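Local coordinates for protein probable zinc protease PqqL (Escherichia coli, PDB 6OFT) that probably acts as a zinc-dependent periplasmic endopeptidase of the M16 family, of which this chain is the first half, at residues Lys359-Gln373 with Pro398-Ile412. Sequence-based numbering, arbitrary orientation.
Sequences KSTRLTWLKNAVDQQ and PEETYQLSKRLWQQI. With PO4 (phosphate ion), chain D.
Lys359 reaches across to the 3-10 segment 409-411 and Ile412 beyond it and grips two backbone carbonyls at once. Its chain runs fully extended beyond CG, and NZ donates to Ile412 O at 2.8 Å, in the carbonyl plane, and to Trp409 O at 2.8 Å, from above that carbonyl's plane; Ile412 N reaches Trp409 O from the opposite face. Shortened to an alanine here, the side chain could no longer span the gap, and Ile412 O is likely to lose this donor while Trp409 O keeps only Ile412 N of the two described, leaving the 3-10 segment less firmly tied to helix 352-371.

Next to it, the Trp409 indole turns its CH2 corner to Arg362, with CH2 3.4 Å from NE and the guanidinium plane 76° from the ring. Leu363 CG and Leu366 CD1 pack against the same six-membered ring, while Ser405 CB covers one face. Further along, Tyr402 is a knob among Leu363, Leu366, Lys367 and Val370. Its ring, swung out by a chi1 of 179° that sets CG opposite the backbone N, lies alongside the Lys367 chain, whose CB makes an off-centre CH-pi contact 4.1 Å from the ring centroid. At the far end Val370 CG2 meets Pro398 CB at 4.0 Å, and one water bridges Leu366 O to Pro398 O.

Gln373 OE1 takes a second water held by Glu399 N, while its NE2 donates to a phosphate, probably from the crystallisation liquor, that His25 and Arg376 also bond. Gln285 and Ser281 of helix 271-296 fix the Arg362 guanidinium, and Ala278 and Met282 pack on Trp409. This is an antiparallel helix pair, its axes 155° apart, in the helical layer of the second M16 domain, away from the predicted zinc site.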
loop_
_atom_site.group_PDB
_atom_site.type_symbol
_atom_site.label_atom_id
_atom_site.label_comp_id
_atom_site.label_asym_id
_atom_site.label_seq_id
_atom_site.Cartn_x
_atom_site.Cartn_y
_atom_site.Cartn_z
ATOM N N LYS A 359 -23.106 -7.787 3.085
ATOM C CA LYS A 359 -23.393 -7.618 1.664
ATOM C C LYS A 359 -24.296 -6.398 1.375
ATOM O O LYS A 359 -23.893 -5.530 0.597
ATOM C CB LYS A 359 -24.005 -8.892 1.078
ATOM C CG LYS A 359 -23.019 -10.053 0.973
ATOM C CD LYS A 359 -23.728 -11.249 0.399
ATOM C CE LYS A 359 -22.810 -12.426 0.229
ATOM N NZ LYS A 359 -23.543 -13.560 -0.384
ATOM N N SER A 360 -25.487 -6.326 2.003
ATOM C CA SER A 360 -26.434 -5.221 1.812
ATOM C C SER A 360 -25.874 -3.833 2.153
ATOM O O SER A 360 -26.170 -2.885 1.421
ATOM C CB SER A 360 -27.742 -5.470 2.563
ATOM O OG SER A 360 -27.593 -5.349 3.967
ATOM N N THR A 361 -25.076 -3.704 3.232
ATOM C CA THR A 361 -24.488 -2.406 3.625
ATOM C C THR A 361 -23.346 -1.981 2.693
ATOM O O THR A 361 -23.145 -0.780 2.476
ATOM C CB THR A 361 -24.047 -2.391 5.096
ATOM O OG1 THR A 361 -23.109 -3.443 5.317
ATOM C CG2 THR A 361 -25.215 -2.488 6.058
ATOM N N ARG A 362 -22.597 -2.967 2.152
ATOM C CA ARG A 362 -21.518 -2.733 1.192
ATOM C C ARG A 362 -22.120 -2.346 -0.153
ATOM O O ARG A 362 -21.655 -1.387 -0.759
ATOM C CB ARG A 362 -20.600 -3.960 1.062
ATOM C CG ARG A 362 -19.543 -4.048 2.141
ATOM C CD ARG A 362 -18.964 -5.441 2.234
ATOM N NE ARG A 362 -17.946 -5.675 1.219
ATOM C CZ ARG A 362 -16.695 -6.047 1.465
ATOM N NH1 ARG A 362 -16.284 -6.248 2.714
ATOM N NH2 ARG A 362 -15.847 -6.231 0.468
ATOM N N LEU A 363 -23.191 -3.044 -0.590
ATOM C CA LEU A 363 -23.876 -2.716 -1.839
ATOM C C LEU A 363 -24.529 -1.334 -1.782
ATOM O O LEU A 363 -24.532 -0.638 -2.793
ATOM C CB LEU A 363 -24.916 -3.779 -2.225
ATOM C CG LEU A 363 -24.372 -5.142 -2.679
ATOM C CD1 LEU A 363 -25.493 -6.168 -2.747
ATOM C CD2 LEU A 363 -23.616 -5.043 -4.012
ATOM N N THR A 364 -25.075 -0.938 -0.607
ATOM C CA THR A 364 -25.675 0.396 -0.408
ATOM C C THR A 364 -24.580 1.461 -0.635
ATOM O O THR A 364 -24.815 2.436 -1.355
ATOM C CB THR A 364 -26.325 0.511 0.988
ATOM O OG1 THR A 364 -27.342 -0.479 1.110
ATOM C CG2 THR A 364 -26.915 1.899 1.254
ATOM N N TRP A 365 -23.389 1.245 -0.039
ATOM C CA TRP A 365 -22.226 2.116 -0.176
ATOM C C TRP A 365 -21.766 2.168 -1.637
ATOM O O TRP A 365 -21.477 3.250 -2.154
ATOM C CB TRP A 365 -21.062 1.641 0.720
ATOM C CG TRP A 365 -19.947 2.648 0.786
ATOM C CD1 TRP A 365 -19.844 3.693 1.657
ATOM C CD2 TRP A 365 -18.841 2.774 -0.125
ATOM N NE1 TRP A 365 -18.729 4.447 1.364
ATOM C CE2 TRP A 365 -18.088 3.899 0.283
ATOM C CE3 TRP A 365 -18.401 2.035 -1.239
ATOM C CZ2 TRP A 365 -16.930 4.312 -0.392
ATOM C CZ3 TRP A 365 -17.257 2.447 -1.910
ATOM C CH2 TRP A 365 -16.533 3.571 -1.484
ATOM N N LEU A 366 -21.693 0.995 -2.291
ATOM C CA LEU A 366 -21.253 0.883 -3.677
ATOM C C LEU A 366 -22.178 1.602 -4.625
ATOM O O LEU A 366 -21.692 2.290 -5.532
ATOM C CB LEU A 366 -21.013 -0.580 -4.098
ATOM C CG LEU A 366 -19.796 -1.251 -3.477
ATOM C CD1 LEU A 366 -19.772 -2.714 -3.786
ATOM C CD2 LEU A 366 -18.483 -0.574 -3.911
ATOM N N LYS A 367 -23.504 1.493 -4.384
ATOM C CA LYS A 367 -24.536 2.167 -5.168
ATOM C C LYS A 367 -24.391 3.692 -5.004
ATOM O O LYS A 367 -24.439 4.418 -6.001
ATOM C CB LYS A 367 -25.945 1.704 -4.753
ATOM C CG LYS A 367 -27.051 2.217 -5.672
ATOM C CD LYS A 367 -28.440 1.962 -5.100
ATOM C CE LYS A 367 -29.522 2.690 -5.867
ATOM N NZ LYS A 367 -29.812 2.047 -7.176
ATOM N N ASN A 368 -24.189 4.165 -3.757
ATOM C CA ASN A 368 -24.001 5.591 -3.486
ATOM C C ASN A 368 -22.667 6.094 -4.091
ATOM O O ASN A 368 -22.614 7.238 -4.538
ATOM C CB ASN A 368 -24.093 5.894 -1.986
ATOM C CG ASN A 368 -24.118 7.371 -1.650
ATOM O OD1 ASN A 368 -23.224 7.887 -0.967
ATOM N ND2 ASN A 368 -25.141 8.088 -2.120
ATOM N N ALA A 369 -21.629 5.221 -4.163
ATOM C CA ALA A 369 -20.329 5.550 -4.772
ATOM C C ALA A 369 -20.493 5.797 -6.276
ATOM O O ALA A 369 -19.787 6.632 -6.821
ATOM C CB ALA A 369 -19.310 4.441 -4.521
ATOM N N VAL A 370 -21.439 5.108 -6.940
ATOM C CA VAL A 370 -21.716 5.338 -8.362
ATOM C C VAL A 370 -22.352 6.730 -8.508
ATOM O O VAL A 370 -21.915 7.514 -9.343
ATOM C CB VAL A 370 -22.599 4.234 -9.015
ATOM C CG1 VAL A 370 -22.805 4.500 -10.508
ATOM C CG2 VAL A 370 -22.004 2.846 -8.804
ATOM N N ASP A 371 -23.362 7.030 -7.676
ATOM C CA ASP A 371 -24.092 8.298 -7.689
ATOM C C ASP A 371 -23.205 9.505 -7.393
ATOM O O ASP A 371 -23.393 10.564 -7.995
ATOM C CB ASP A 371 -25.265 8.251 -6.697
ATOM C CG ASP A 371 -26.335 7.211 -7.005
ATOM O OD1 ASP A 371 -26.415 6.759 -8.179
ATOM O OD2 ASP A 371 -27.104 6.857 -6.075
ATOM N N GLN A 372 -22.245 9.342 -6.471
ATOM C CA GLN A 372 -21.335 10.405 -6.047
ATOM C C GLN A 372 -19.926 10.328 -6.669
ATOM O O GLN A 372 -19.016 10.986 -6.157
ATOM C CB GLN A 372 -21.239 10.428 -4.506
ATOM C CG GLN A 372 -22.593 10.562 -3.781
ATOM C CD GLN A 372 -22.478 10.664 -2.272
ATOM O OE1 GLN A 372 -23.327 11.276 -1.611
ATOM N NE2 GLN A 372 -21.446 10.064 -1.679
ATOM N N GLN A 373 -19.738 9.568 -7.771
ATOM C CA GLN A 373 -18.402 9.396 -8.378
ATOM C C GLN A 373 -17.747 10.685 -8.872
ATOM O O GLN A 373 -16.522 10.790 -8.805
ATOM C CB GLN A 373 -18.360 8.320 -9.472
ATOM C CG GLN A 373 -19.038 8.640 -10.803
ATOM C CD GLN A 373 -18.657 7.546 -11.777
ATOM O OE1 GLN A 373 -19.161 6.440 -11.698
ATOM N NE2 GLN A 373 -17.708 7.803 -12.681
ATOM N N PRO A 398 -16.696 2.718 -10.574
ATOM C CA PRO A 398 -17.689 2.488 -9.505
ATOM C C PRO A 398 -18.877 1.626 -9.971
ATOM O O PRO A 398 -19.352 0.786 -9.205
ATOM C CB PRO A 398 -18.157 3.912 -9.144
ATOM C CG PRO A 398 -17.000 4.779 -9.515
ATOM C CD PRO A 398 -16.448 4.167 -10.763
ATOM N N GLU A 399 -19.334 1.813 -11.228
ATOM C CA GLU A 399 -20.442 1.045 -11.817
ATOM C C GLU A 399 -20.079 -0.442 -11.983
ATOM O O GLU A 399 -20.860 -1.292 -11.561
ATOM C CB GLU A 399 -20.888 1.687 -13.144
ATOM C CG GLU A 399 -21.997 0.970 -13.902
ATOM C CD GLU A 399 -23.348 0.781 -13.238
ATOM O OE1 GLU A 399 -23.694 1.540 -12.306
ATOM O OE2 GLU A 399 -24.070 -0.143 -13.670
ATOM N N GLU A 400 -18.887 -0.754 -12.543
ATOM C CA GLU A 400 -18.440 -2.149 -12.672
ATOM C C GLU A 400 -18.286 -2.805 -11.305
ATOM O O GLU A 400 -18.700 -3.954 -11.137
ATOM C CB GLU A 400 -17.134 -2.256 -13.478
ATOM C CG GLU A 400 -16.523 -3.653 -13.551
ATOM C CD GLU A 400 -17.259 -4.754 -14.299
ATOM O OE1 GLU A 400 -16.701 -5.870 -14.401
ATOM O OE2 GLU A 400 -18.387 -4.518 -14.781
ATOM N N THR A 401 -17.689 -2.079 -10.324
ATOM C CA THR A 401 -17.490 -2.577 -8.953
ATOM C C THR A 401 -18.845 -2.955 -8.347
ATOM O O THR A 401 -18.986 -4.042 -7.802
ATOM C CB THR A 401 -16.714 -1.552 -8.110
ATOM O OG1 THR A 401 -15.484 -1.258 -8.767
ATOM C CG2 THR A 401 -16.414 -2.047 -6.715
ATOM N N TYR A 402 -19.841 -2.084 -8.491
ATOM C CA TYR A 402 -21.201 -2.323 -8.002
ATOM C C TYR A 402 -21.879 -3.555 -8.656
ATOM O O TYR A 402 -22.405 -4.415 -7.936
ATOM C CB TYR A 402 -22.048 -1.044 -8.169
ATOM C CG TYR A 402 -23.483 -1.201 -7.716
ATOM C CD1 TYR A 402 -23.787 -1.524 -6.396
ATOM C CD2 TYR A 402 -24.539 -1.005 -8.602
ATOM C CE1 TYR A 402 -25.106 -1.675 -5.974
ATOM C CE2 TYR A 402 -25.864 -1.151 -8.191
ATOM C CZ TYR A 402 -26.141 -1.491 -6.875
ATOM O OH TYR A 402 -27.439 -1.614 -6.452
ATOM N N GLN A 403 -21.891 -3.616 -10.013
ATOM C CA GLN A 403 -22.473 -4.716 -10.800
ATOM C C GLN A 403 -21.766 -6.057 -10.505
ATOM O O GLN A 403 -22.444 -7.058 -10.258
ATOM C CB GLN A 403 -22.414 -4.408 -12.306
ATOM C CG GLN A 403 -23.422 -3.364 -12.793
ATOM C CD GLN A 403 -23.420 -3.158 -14.306
ATOM O OE1 GLN A 403 -24.452 -2.846 -14.914
ATOM N NE2 GLN A 403 -22.267 -3.305 -14.955
ATOM N N LEU A 404 -20.414 -6.066 -10.481
ATOM C CA LEU A 404 -19.621 -7.269 -10.177
ATOM C C LEU A 404 -19.926 -7.804 -8.795
ATOM O O LEU A 404 -20.024 -9.012 -8.641
ATOM C CB LEU A 404 -18.107 -7.002 -10.245
ATOM C CG LEU A 404 -17.386 -7.155 -11.565
ATOM C CD1 LEU A 404 -15.908 -6.817 -11.392
ATOM C CD2 LEU A 404 -17.543 -8.569 -12.157
ATOM N N SER A 405 -20.014 -6.913 -7.783
ATOM C CA SER A 405 -20.315 -7.273 -6.393
ATOM C C SER A 405 -21.704 -7.880 -6.287
ATOM O O SER A 405 -21.837 -8.949 -5.706
ATOM C CB SER A 405 -20.201 -6.061 -5.477
ATOM O OG SER A 405 -18.895 -5.516 -5.535
ATOM N N LYS A 406 -22.731 -7.227 -6.888
ATOM C CA LYS A 406 -24.121 -7.702 -6.916
ATOM C C LYS A 406 -24.231 -9.117 -7.510
ATOM O O LYS A 406 -25.041 -9.919 -7.043
ATOM C CB LYS A 406 -25.003 -6.744 -7.733
ATOM C CG LYS A 406 -25.841 -5.790 -6.894
ATOM C CD LYS A 406 -27.321 -5.935 -7.194
ATOM C CE LYS A 406 -28.155 -4.876 -6.513
ATOM N NZ LYS A 406 -29.611 -5.074 -6.748
ATOM N N ARG A 407 -23.431 -9.413 -8.538
ATOM C CA ARG A 407 -23.460 -10.707 -9.213
ATOM C C ARG A 407 -22.500 -11.759 -8.608
ATOM O O ARG A 407 -22.920 -12.881 -8.378
ATOM C CB ARG A 407 -23.200 -10.520 -10.713
ATOM C CG ARG A 407 -23.136 -11.827 -11.505
ATOM C CD ARG A 407 -23.007 -11.582 -12.988
ATOM N NE ARG A 407 -21.771 -10.880 -13.322
ATOM C CZ ARG A 407 -20.645 -11.484 -13.676
ATOM N NH1 ARG A 407 -20.589 -12.810 -13.749
ATOM N NH2 ARG A 407 -19.569 -10.770 -13.966
ATOM N N LEU A 408 -21.221 -11.430 -8.422
ATOM C CA LEU A 408 -20.240 -12.404 -7.929
ATOM C C LEU A 408 -20.361 -12.741 -6.440
ATOM O O LEU A 408 -20.016 -13.866 -6.059
ATOM C CB LEU A 408 -18.800 -11.998 -8.273
ATOM C CG LEU A 408 -18.473 -11.923 -9.778
ATOM C CD1 LEU A 408 -17.046 -11.478 -9.990
ATOM C CD2 LEU A 408 -18.725 -13.270 -10.491
ATOM N N TRP A 409 -20.851 -11.801 -5.600
ATOM C CA TRP A 409 -20.991 -12.071 -4.165
ATOM C C TRP A 409 -22.045 -13.135 -3.856
ATOM O O TRP A 409 -22.036 -13.659 -2.749
ATOM C CB TRP A 409 -21.263 -10.798 -3.345
ATOM C CG TRP A 409 -20.129 -9.818 -3.230
ATOM C CD1 TRP A 409 -18.831 -10.007 -3.599
ATOM C CD2 TRP A 409 -20.197 -8.503 -2.659
ATOM N NE1 TRP A 409 -18.085 -8.893 -3.295
ATOM C CE2 TRP A 409 -18.898 -7.951 -2.721
ATOM C CE3 TRP A 409 -21.233 -7.734 -2.096
ATOM C CZ2 TRP A 409 -18.607 -6.663 -2.258
ATOM C CZ3 TRP A 409 -20.942 -6.460 -1.631
ATOM C CH2 TRP A 409 -19.646 -5.933 -1.725
ATOM N N GLN A 410 -22.910 -13.512 -4.831
ATOM C CA GLN A 410 -23.903 -14.565 -4.579
ATOM C C GLN A 410 -23.227 -15.962 -4.522
ATOM O O GLN A 410 -23.811 -16.917 -4.009
ATOM C CB GLN A 410 -25.115 -14.487 -5.533
ATOM C CG GLN A 410 -24.840 -14.734 -7.011
ATOM C CD GLN A 410 -25.826 -14.048 -7.941
ATOM O OE1 GLN A 410 -26.132 -12.851 -7.823
ATOM N NE2 GLN A 410 -26.317 -14.783 -8.921
ATOM N N GLN A 411 -21.955 -16.037 -4.946
ATOM C CA GLN A 411 -21.121 -17.236 -4.836
ATOM C C GLN A 411 -20.469 -17.314 -3.429
ATOM O O GLN A 411 -19.879 -18.337 -3.077
ATOM C CB GLN A 411 -20.035 -17.235 -5.929
ATOM C CG GLN A 411 -20.588 -17.691 -7.266
ATOM C CD GLN A 411 -19.574 -17.572 -8.352
ATOM O OE1 GLN A 411 -18.617 -18.343 -8.423
ATOM N NE2 GLN A 411 -19.757 -16.592 -9.220
ATOM N N ILE A 412 -20.560 -16.225 -2.644
ATOM C CA ILE A 412 -20.005 -16.174 -1.280
ATOM C C ILE A 412 -21.092 -16.586 -0.302
ATOM O O ILE A 412 -22.131 -15.933 -0.219
ATOM C CB ILE A 412 -19.384 -14.789 -0.960
ATOM C CG1 ILE A 412 -18.290 -14.440 -2.009
ATOM C CG2 ILE A 412 -18.839 -14.732 0.501
ATOM C CD1 ILE A 412 -17.833 -13.009 -1.997
HETATM P P PO4 D . -15.680 11.399 -13.185
HETATM O O1 PO4 D . -14.700 11.004 -12.062
HETATM O O2 PO4 D . -16.987 10.484 -13.059
HETATM O O3 PO4 D . -16.101 12.941 -13.087
HETATM O O4 PO4 D . -14.960 11.114 -14.585
HETATM O O HOH W 1 -19.162 1.473 -6.582
HETATM O O HOH W 2 -18.910 4.133 -12.877
#